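Local coordinates for MEM-A1 (Soil metagenome, PDB 6E0S), which is a zinc-dependent subclass B3 metallo-beta-lactamase that probably hydrolyses the beta-lactam ring of antibiotics and so confers resistance, at residues D23-Q28 against V40-L45; E29-F34 against A256-R261. All coordinates share one frame; numbering follows the deposited sequence.

Interaction 1. Residues D23-Q28 against V40-L45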
loop_
_atom_site.group_PDB
_atom_site.type_symbol
_atom_site.label_atom_id
_atom_site.label_comp_id
_atom_site.label_asym_id
_atom_site.label_seq_id
_atom_site.Cartn_x
_atom_site.Cartn_y
_atom_site.Cartn_z
ATOM N N ASP A 23 0.608 18.512 -2.633
ATOM C CA ASP A 23 -0.786 18.185 -2.918
ATOM C C ASP A 23 -1.192 16.873 -2.255
ATOM O O ASP A 23 -2.257 16.786 -1.636
ATOM C CB ASP A 23 -1.027 18.098 -4.427
ATOM C CG ASP A 23 -1.843 19.264 -4.955
ATOM O OD1 ASP A 23 -2.274 20.109 -4.135
ATOM O OD2 ASP A 23 -2.056 19.334 -6.188
ATOM N N TRP A 24 -0.336 15.854 -2.393
ATOM C CA TRP A 24 -0.652 14.536 -1.845
ATOM C C TRP A 24 -0.936 14.607 -0.351
ATOM O O TRP A 24 -1.872 13.972 0.136
ATOM C CB TRP A 24 0.483 13.559 -2.124
ATOM C CG TRP A 24 0.545 13.161 -3.562
ATOM C CD1 TRP A 24 -0.417 13.375 -4.520
ATOM C CD2 TRP A 24 1.625 12.488 -4.223
ATOM N NE1 TRP A 24 0.003 12.876 -5.734
ATOM C CE2 TRP A 24 1.251 12.328 -5.581
ATOM C CE3 TRP A 24 2.871 12.009 -3.804
ATOM C CZ2 TRP A 24 2.077 11.700 -6.517
ATOM C CZ3 TRP A 24 3.692 11.385 -4.734
ATOM C CH2 TRP A 24 3.291 11.238 -6.076
ATOM N N ASN A 25 -0.173 15.413 0.383
ATOM C CA ASN A 25 -0.300 15.490 1.833
ATOM C C ASN A 25 -1.367 16.477 2.291
ATOM O O ASN A 25 -1.405 16.822 3.476
ATOM C CB ASN A 25 1.059 15.843 2.454
ATOM C CG ASN A 25 1.949 14.624 2.592
ATOM O OD1 ASN A 25 1.641 13.742 3.373
ATOM N ND2 ASN A 25 3.040 14.564 1.814
ATOM N N ASP A 26 -2.223 16.946 1.380
ATOM C CA ASP A 26 -3.309 17.836 1.756
ATOM C C ASP A 26 -4.229 17.173 2.783
ATOM O O ASP A 26 -4.261 15.938 2.913
ATOM C CB ASP A 26 -4.102 18.255 0.517
ATOM C CG ASP A 26 -3.531 19.494 -0.135
ATOM O OD1 ASP A 26 -2.818 20.244 0.570
ATOM O OD2 ASP A 26 -3.773 19.710 -1.347
ATOM N N PRO A 27 -4.990 17.987 3.527
ATOM C CA PRO A 27 -5.850 17.445 4.588
ATOM C C PRO A 27 -6.901 16.473 4.064
ATOM O O PRO A 27 -7.417 16.607 2.949
ATOM C CB PRO A 27 -6.510 18.697 5.178
ATOM C CG PRO A 27 -5.541 19.795 4.901
ATOM C CD PRO A 27 -4.948 19.463 3.559
ATOM N N GLN A 28 -7.216 15.491 4.903
ATOM C CA GLN A 28 -8.255 14.507 4.621
ATOM C C GLN A 28 -8.771 13.993 5.955
ATOM O O GLN A 28 -8.020 13.388 6.724
ATOM C CB GLN A 28 -7.708 13.356 3.766
ATOM C CG GLN A 28 -8.679 12.199 3.586
ATOM C CD GLN A 28 -9.924 12.620 2.823
ATOM O OE1 GLN A 28 -9.835 13.280 1.768
ATOM N NE2 GLN A 28 -11.097 12.281 3.366
ATOM N N VAL A 40 -6.897 6.334 7.366
ATOM C CA VAL A 40 -6.240 7.334 8.226
ATOM C C VAL A 40 -5.116 8.059 7.480
ATOM O O VAL A 40 -4.282 8.752 8.090
ATOM C CB VAL A 40 -5.699 6.689 9.519
ATOM C CG1 VAL A 40 -6.833 6.243 10.425
ATOM C CG2 VAL A 40 -4.729 5.537 9.197
ATOM N N GLY A 41 -5.093 7.934 6.161
ATOM C CA GLY A 41 -4.052 8.550 5.350
ATOM C C GLY A 41 -4.311 10.014 5.042
ATOM O O GLY A 41 -5.123 10.687 5.687
ATOM N N VAL A 42 -3.629 10.507 4.011
ATOM C CA VAL A 42 -3.802 11.891 3.592
ATOM C C VAL A 42 -4.529 11.912 2.249
ATOM O O VAL A 42 -4.950 10.871 1.732
ATOM C CB VAL A 42 -2.451 12.633 3.552
ATOM C CG1 VAL A 42 -1.841 12.691 4.947
ATOM C CG2 VAL A 42 -1.455 12.009 2.563
ATOM N N ARG A 43 -4.711 13.091 1.670
ATOM C CA ARG A 43 -5.550 13.144 0.474
ATOM C C ARG A 43 -4.963 12.327 -0.685
ATOM O O ARG A 43 -5.706 11.659 -1.423
ATOM C CB ARG A 43 -5.776 14.598 0.077
ATOM C CG ARG A 43 -6.670 14.767 -1.106
ATOM C CD ARG A 43 -8.035 14.178 -0.871
ATOM N NE ARG A 43 -8.862 14.399 -2.058
ATOM C CZ ARG A 43 -10.162 14.132 -2.125
ATOM N NH1 ARG A 43 -10.773 13.636 -1.066
ATOM N NH2 ARG A 43 -10.847 14.380 -3.253
ATOM N N GLY A 44 -3.635 12.324 -0.844
ATOM C CA GLY A 44 -3.069 11.652 -2.010
ATOM C C GLY A 44 -2.258 10.405 -1.722
ATOM O O GLY A 44 -1.673 9.796 -2.642
ATOM N N LEU A 45 -2.205 10.005 -0.457
ATOM C CA LEU A 45 -1.396 8.854 -0.049
ATOM C C LEU A 45 -2.166 8.085 1.001
ATOM O O LEU A 45 -2.503 8.638 2.050
ATOM C CB LEU A 45 -0.035 9.283 0.512
ATOM C CG LEU A 45 0.824 10.132 -0.431
ATOM C CD1 LEU A 45 2.001 10.788 0.335
ATOM C CD2 LEU A 45 1.335 9.298 -1.588
HETATM O O HOH W 1 -7.644 10.371 6.820
#
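W24 and G44 bring their CA atoms to 3.8 Å and are joined by a backbone hydrogen bond, G44 N to W24 O at 2.6 Å, while R43 N gives a second one to D26 O at 3.1 Å. Both acceptors belong to a loop that begins with a type I beta turn from D23 to D26, closed by D26 N on D23 O, and neither segment forms a regular strand. V42 packs against the turn, with CG2 3.1 Å from W24 O and CG1 and CG2 both beside the amide oxygen of N25. That amide is held from outside, OD1 by S66 and ND2 by S63. On the zinc side, L45 puts CD2 3.8 Å from CE3 of W24, at an oblique approach to the indole, and G44 O lies above one face of the same ring, toward its rim. The W24 side chain is about 5 Å from a bound zinc ion and its ring meets H237 edge-to-face, so this N-terminal loop of the metallo-beta-lactamase fold borders the metal centre, where H91, H93 and H169 bind zinc. At the other end, R43 extends with CG anti to its N (chi1 -178°) and then bends at chi2, which carries NH1 to within 3.0 Å of Q28 OE1. The bond is fairly straight (160° at the hydrogen) and enters at the guanidinium edge, with the amide plane turned 16° from the guanidinium. R43 also makes a cation-pi contact with W244. A water donates to both Q28 O and G41 O, bridging carbonyls that could not bond to each other.

Interaction 2. Residues E29-F34 against A256-R261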
loop_
_atom_site.group_PDB
_atom_site.type_symbol
_atom_site.label_atom_id
_atom_site.label_comp_id
_atom_site.label_asym_id
_atom_site.label_seq_id
_atom_site.Cartn_x
_atom_site.Cartn_y
_atom_site.Cartn_z
ATOM N N GLU A 29 -10.042 14.203 6.229
ATOM C CA GLU A 29 -10.615 13.641 7.446
ATOM C C GLU A 29 -10.652 12.116 7.382
ATOM O O GLU A 29 -11.002 11.537 6.348
ATOM C CB GLU A 29 -12.029 14.164 7.677
ATOM C CG GLU A 29 -12.070 15.633 8.129
ATOM C CD GLU A 29 -11.297 15.877 9.449
ATOM O OE1 GLU A 29 -10.272 16.589 9.427
ATOM O OE2 GLU A 29 -11.724 15.347 10.501
ATOM N N PRO A 30 -10.341 11.450 8.481
ATOM C CA PRO A 30 -10.389 9.984 8.506
ATOM C C PRO A 30 -11.824 9.484 8.533
ATOM O O PRO A 30 -12.767 10.218 8.849
ATOM C CB PRO A 30 -9.649 9.630 9.800
ATOM C CG PRO A 30 -9.806 10.873 10.687
ATOM C CD PRO A 30 -9.779 12.035 9.720
ATOM N N PHE A 31 -11.989 8.212 8.208
ATOM C CA PHE A 31 -13.330 7.645 8.165
ATOM C C PHE A 31 -13.259 6.143 8.317
ATOM O O PHE A 31 -12.284 5.506 7.908
ATOM C CB PHE A 31 -14.074 7.981 6.856
ATOM C CG PHE A 31 -13.254 7.765 5.575
ATOM C CD1 PHE A 31 -12.425 8.776 5.088
ATOM C CD2 PHE A 31 -13.378 6.590 4.832
ATOM C CE1 PHE A 31 -11.693 8.580 3.910
ATOM C CE2 PHE A 31 -12.657 6.399 3.634
ATOM C CZ PHE A 31 -11.814 7.401 3.181
ATOM N N ALA A 32 -14.316 5.582 8.896
ATOM C CA ALA A 32 -14.514 4.144 8.867
ATOM C C ALA A 32 -14.798 3.680 7.451
ATOM O O ALA A 32 -15.564 4.320 6.722
ATOM C CB ALA A 32 -15.684 3.751 9.767
ATOM N N VAL A 33 -14.203 2.544 7.069
ATOM C CA VAL A 33 -14.442 2.013 5.735
ATOM C C VAL A 33 -15.430 0.857 5.888
ATOM O O VAL A 33 -16.518 0.875 5.310
ATOM C CB VAL A 33 -13.139 1.581 5.037
ATOM C CG1 VAL A 33 -13.441 1.028 3.693
ATOM C CG2 VAL A 33 -12.203 2.816 4.890
ATOM N N PHE A 34 -15.060 -0.140 6.685
ATOM C CA PHE A 34 -15.904 -1.308 6.927
ATOM C C PHE A 34 -15.477 -1.945 8.242
ATOM O O PHE A 34 -14.305 -2.253 8.412
ATOM C CB PHE A 34 -15.772 -2.307 5.786
ATOM C CG PHE A 34 -16.923 -3.251 5.681
ATOM C CD1 PHE A 34 -18.014 -2.916 4.899
ATOM C CD2 PHE A 34 -16.934 -4.446 6.385
ATOM C CE1 PHE A 34 -19.102 -3.771 4.780
ATOM C CE2 PHE A 34 -18.025 -5.322 6.273
ATOM C CZ PHE A 34 -19.109 -4.972 5.468
ATOM N N ALA A 256 -21.651 0.364 2.350
ATOM C CA ALA A 256 -21.812 -0.224 1.022
ATOM C C ALA A 256 -21.281 0.688 -0.091
ATOM O O ALA A 256 -21.008 0.202 -1.193
ATOM C CB ALA A 256 -23.283 -0.547 0.769
ATOM N N ALA A 257 -21.136 1.994 0.163
ATOM C CA ALA A 257 -20.545 2.873 -0.842
ATOM C C ALA A 257 -19.181 2.374 -1.287
ATOM O O ALA A 257 -18.775 2.604 -2.430
ATOM C CB ALA A 257 -20.418 4.292 -0.300
ATOM N N PHE A 258 -18.458 1.696 -0.398
ATOM C CA PHE A 258 -17.101 1.265 -0.707
ATOM C C PHE A 258 -17.058 -0.032 -1.479
ATOM O O PHE A 258 -15.999 -0.359 -2.030
ATOM C CB PHE A 258 -16.282 1.127 0.587
ATOM C CG PHE A 258 -16.118 2.424 1.309
ATOM C CD1 PHE A 258 -15.261 3.390 0.813
ATOM C CD2 PHE A 258 -16.821 2.690 2.467
ATOM C CE1 PHE A 258 -15.107 4.607 1.480
ATOM C CE2 PHE A 258 -16.678 3.895 3.127
ATOM C CZ PHE A 258 -15.825 4.861 2.620
ATOM N N ILE A 259 -18.171 -0.776 -1.529
ATOM C CA ILE A 259 -18.177 -2.110 -2.119
ATOM C C ILE A 259 -18.329 -2.024 -3.627
ATOM O O ILE A 259 -19.264 -1.397 -4.138
ATOM C CB ILE A 259 -19.297 -2.972 -1.511
ATOM C CG1 ILE A 259 -18.981 -3.210 -0.025
ATOM C CG2 ILE A 259 -19.437 -4.287 -2.308
ATOM C CD1 ILE A 259 -20.023 -4.028 0.733
ATOM N N ASP A 260 -17.421 -2.687 -4.343
ATOM C CA ASP A 260 -17.511 -2.789 -5.801
ATOM C C ASP A 260 -16.625 -3.965 -6.203
ATOM O O ASP A 260 -15.397 -3.824 -6.244
ATOM C CB ASP A 260 -17.059 -1.512 -6.487
ATOM C CG ASP A 260 -17.208 -1.589 -8.005
ATOM O OD1 ASP A 260 -17.255 -0.522 -8.637
ATOM O OD2 ASP A 260 -17.300 -2.709 -8.562
ATOM N N ARG A 261 -17.252 -5.090 -6.542
ATOM C CA ARG A 261 -16.456 -6.285 -6.778
ATOM C C ARG A 261 -15.693 -6.252 -8.093
ATOM O O ARG A 261 -14.899 -7.171 -8.345
ATOM C CB ARG A 261 -17.350 -7.529 -6.687
ATOM C CG ARG A 261 -17.704 -7.887 -5.222
ATOM C CD ARG A 261 -18.312 -9.299 -5.070
ATOM N NE ARG A 261 -17.434 -10.357 -5.568
ATOM C CZ ARG A 261 -16.410 -10.875 -4.882
ATOM N NH1 ARG A 261 -16.115 -10.448 -3.654
ATOM N NH2 ARG A 261 -15.679 -11.833 -5.424
#
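F258 reaches across to strand 31-34, and the tight part of the contact gathers round its ring. CG1 of V33 sits over one face, 4.0 Å from the ring centroid and 18° off the normal, a CH-pi contact; this branch stands anti to the backbone N of V33 (chi1 179°). V33 O, well off the ring plane on the same side as CG1, comes within 3.4 Å of F258 CD2. F31 meets the far end of the ring rim to rim: CE2 of F31 lies 3.7 Å from F258 CZ, and the planes are almost parallel at 2°, yet neither ring covers the other. L243 and Q247 of helix 243-247 also touch F258. The looser part lies where F34 CE1 and I259 CD1 approach no closer than 4.2 Å. I259 is partly exposed, and so is A32, which touches F258 through its carbonyl O rather than its methyl. No hydrogen bond crosses; the contact is mainly apolar. I232 of strand 232-235 touches V33, F34, F258 and I259. V33 and F34 lie opposite the single residue T37, forming a classic beta bulge at the edge of one sheet of the alpha-beta/beta-alpha sandwich characteristic of metallo-beta-lactamases.

In the fold
From the first modelled residue, D23, the chain passes directly from the loop 23-28 into 29-34, so the two contacts use adjoining segments whose centres are 16 Å apart. Interaction 1 closes a short loop: the hairpin formed by strands 31-34 and 37-39 lies between its partners, and residues 40-45 return against the N-terminal loop. Interaction 2 closes a far longer one, spanning 221 residues to the connection between helices 250-253 and 263-285. Because 40-45 falls inside that span, the contacts cross rather than nest. Together they tie the N-terminal end to the zinc-side loops and the edge of the seven-stranded sheet to the C-terminal region.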